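Protein gp18 (Listeria monocytogenes EGD-e, PDB 3GS9) is a prophage tail protein, probably a structural component of the phage tail related to the prophage endopeptidase tail family. Local coordinates at residues 199-204 with 290-295. Sequence-based numbering, arbitrary orientation.
Sequences FDIDTL and FIYEPL
Phe-290 presents the edge of its ring to the face of Phe-199, an edge-to-face pair with centroids 4.8 Å apart and planes inclined at 52°. CE1 of Phe-290 sits over the centre of the Phe-199 ring, 3.6 Å above its plane. Phe-290 reaches across because its CG lies anti to the backbone N (chi1 -170°). On its neighbouring rim, CZ of Phe-290 meets CD1 of Ile-201 at 3.8 Å. The extended isoleucine chain, with chi2 at 174°, carries this methyl outward; the same CD1 lies 4.0 Å from CD1 of Tyr-292. The axes of strands 199-202 and 290-292 come no closer than 11.5 Å, too far for backbone pairing; long flat rings span that gap, and the delta methyl fills the corner between Phe-290 and Tyr-292.

Three strands separate 197-202 from 287-292 in the mixed sheet, yet their side chains meet, consistent with a strongly bent sheet. Thr-270 of strand 269-274 touches both phenylalanines and Ile-201, and Tyr-299 packs against Phe-290.

Direct contact between the segments thins at Tyr-292, whose ring is instead buried by CD of Pro-294 over one face and by Tyr-58 and His-76 of the second subunit. Beyond it the chains diverge into turns: Leu-204 is exposed, its N donating to OD1 of Asp-202 (2.9 Å) in an Asx turn. With no hydrogen bond joining the segments, their direct cohesion is apolar and aromatic, whereas the OH of Tyr-292, hydrogen-bonded to OD1 of Asp-57 of the second subunit, and the beta ladder that Ile-201 and Asp-202 share with that chain serve the subunit interface.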
loop_
_atom_site.group_PDB
_atom_site.type_symbol
_atom_site.label_atom_id
_atom_site.label_comp_id
_atom_site.label_asym_id
_atom_site.label_seq_id
_atom_site.Cartn_x
_atom_site.Cartn_y
_atom_site.Cartn_z
ATOM N N PHE A 199 24.980 -10.002 -4.764
ATOM C CA PHE A 199 24.519 -8.613 -4.770
ATOM C C PHE A 199 23.511 -8.306 -5.869
ATOM O O PHE A 199 23.585 -8.864 -6.962
ATOM C CB PHE A 199 25.702 -7.669 -4.939
ATOM C CG PHE A 199 26.455 -7.456 -3.682
ATOM C CD1 PHE A 199 27.357 -8.418 -3.243
ATOM C CD2 PHE A 199 26.205 -6.349 -2.879
ATOM C CE1 PHE A 199 28.038 -8.261 -2.052
ATOM C CE2 PHE A 199 26.876 -6.199 -1.664
ATOM C CZ PHE A 199 27.798 -7.157 -1.264
ATOM N N ASP A 200 22.568 -7.431 -5.539
ATOM C CA ASP A 200 21.753 -6.736 -6.515
ATOM C C ASP A 200 22.283 -5.296 -6.606
ATOM O O ASP A 200 22.512 -4.642 -5.600
ATOM C CB ASP A 200 20.262 -6.747 -6.134
ATOM C CG ASP A 200 19.382 -6.015 -7.168
ATOM O OD1 ASP A 200 19.119 -6.578 -8.244
ATOM O OD2 ASP A 200 18.956 -4.878 -6.895
ATOM N N ILE A 201 22.503 -4.841 -7.840
ATOM C CA ILE A 201 23.055 -3.522 -8.119
ATOM C C ILE A 201 22.256 -2.917 -9.240
ATOM O O ILE A 201 22.029 -3.568 -10.265
ATOM C CB ILE A 201 24.567 -3.606 -8.578
ATOM C CG1 ILE A 201 25.359 -4.570 -7.653
ATOM C CG2 ILE A 201 25.157 -2.213 -8.673
ATOM C CD1 ILE A 201 26.765 -4.821 -8.093
ATOM N N ASP A 202 21.857 -1.668 -9.081
ATOM C CA ASP A 202 21.145 -0.986 -10.153
ATOM C C ASP A 202 21.493 0.462 -10.145
ATOM O O ASP A 202 22.091 0.985 -9.176
ATOM C CB ASP A 202 19.623 -1.239 -10.056
ATOM C CG ASP A 202 18.954 -0.515 -8.906
ATOM O OD1 ASP A 202 19.043 0.715 -8.850
ATOM O OD2 ASP A 202 18.281 -1.165 -8.059
ATOM N N THR A 203 21.118 1.135 -11.223
ATOM C CA THR A 203 21.306 2.581 -11.279
ATOM C C THR A 203 19.976 3.338 -11.426
ATOM O O THR A 203 19.942 4.488 -11.912
ATOM C CB THR A 203 22.327 2.990 -12.386
ATOM O OG1 THR A 203 21.941 2.424 -13.637
ATOM C CG2 THR A 203 23.749 2.482 -12.040
ATOM N N LEU A 204 18.887 2.693 -11.009
ATOM C CA LEU A 204 17.578 3.305 -11.115
ATOM C C LEU A 204 17.491 4.559 -10.268
ATOM O O LEU A 204 16.738 5.483 -10.598
ATOM C CB LEU A 204 16.460 2.316 -10.749
ATOM C CG LEU A 204 16.192 1.143 -11.721
ATOM C CD1 LEU A 204 15.408 0.017 -11.039
ATOM C CD2 LEU A 204 15.530 1.681 -12.996
ATOM N N PHE A 290 33.396 -1.644 -1.388
ATOM C CA PHE A 290 32.817 -2.403 -2.491
ATOM C C PHE A 290 33.537 -1.970 -3.775
ATOM O O PHE A 290 33.496 -0.816 -4.145
ATOM C CB PHE A 290 31.290 -2.154 -2.610
ATOM C CG PHE A 290 30.608 -3.095 -3.564
ATOM C CD1 PHE A 290 30.257 -4.385 -3.172
ATOM C CD2 PHE A 290 30.372 -2.710 -4.894
ATOM C CE1 PHE A 290 29.630 -5.252 -4.051
ATOM C CE2 PHE A 290 29.771 -3.586 -5.780
ATOM C CZ PHE A 290 29.406 -4.854 -5.367
ATOM N N ILE A 291 34.204 -2.903 -4.445
ATOM C CA ILE A 291 34.829 -2.586 -5.718
ATOM C C ILE A 291 34.009 -3.215 -6.841
ATOM O O ILE A 291 33.969 -4.454 -6.993
ATOM C CB ILE A 291 36.285 -3.085 -5.764
ATOM C CG1 ILE A 291 37.108 -2.476 -4.630
ATOM C CG2 ILE A 291 36.910 -2.778 -7.105
ATOM C CD1 ILE A 291 38.482 -3.074 -4.477
ATOM N N TYR A 292 33.317 -2.372 -7.588
ATOM C CA TYR A 292 32.553 -2.838 -8.748
ATOM C C TYR A 292 33.523 -2.953 -9.910
ATOM O O TYR A 292 33.787 -1.980 -10.658
ATOM C CB TYR A 292 31.368 -1.920 -9.096
ATOM C CG TYR A 292 30.599 -2.448 -10.275
ATOM C CD1 TYR A 292 29.940 -3.664 -10.198
ATOM C CD2 TYR A 292 30.548 -1.765 -11.481
ATOM C CE1 TYR A 292 29.247 -4.177 -11.275
ATOM C CE2 TYR A 292 29.842 -2.264 -12.545
ATOM C CZ TYR A 292 29.204 -3.477 -12.443
ATOM O OH TYR A 292 28.506 -3.972 -13.519
ATOM N N GLU A 293 34.028 -4.168 -10.066
ATOM C CA GLU A 293 35.179 -4.418 -10.928
ATOM C C GLU A 293 34.921 -4.120 -12.408
ATOM O O GLU A 293 35.795 -3.587 -13.093
ATOM C CB GLU A 293 35.670 -5.861 -10.756
ATOM C CG GLU A 293 37.180 -5.999 -10.765
ATOM C CD GLU A 293 37.824 -5.312 -9.559
ATOM O OE1 GLU A 293 37.590 -5.744 -8.411
ATOM O OE2 GLU A 293 38.560 -4.328 -9.771
ATOM N N PRO A 294 33.756 -4.520 -12.933
ATOM C CA PRO A 294 33.620 -4.277 -14.359
ATOM C C PRO A 294 33.850 -2.835 -14.782
ATOM O O PRO A 294 34.393 -2.626 -15.871
ATOM C CB PRO A 294 32.198 -4.736 -14.657
ATOM C CG PRO A 294 31.929 -5.759 -13.614
ATOM C CD PRO A 294 32.614 -5.273 -12.393
ATOM N N LEU A 295 33.451 -1.856 -13.974
ATOM C CA LEU A 295 33.672 -0.452 -14.328
ATOM C C LEU A 295 34.797 0.229 -13.518
ATOM O O LEU A 295 35.124 1.400 -13.759
ATOM C CB LEU A 295 32.371 0.351 -14.233
ATOM C CG LEU A 295 31.331 0.098 -15.333
ATOM C CD1 LEU A 295 30.065 0.863 -15.037
ATOM C CD2 LEU A 295 31.864 0.446 -16.703
#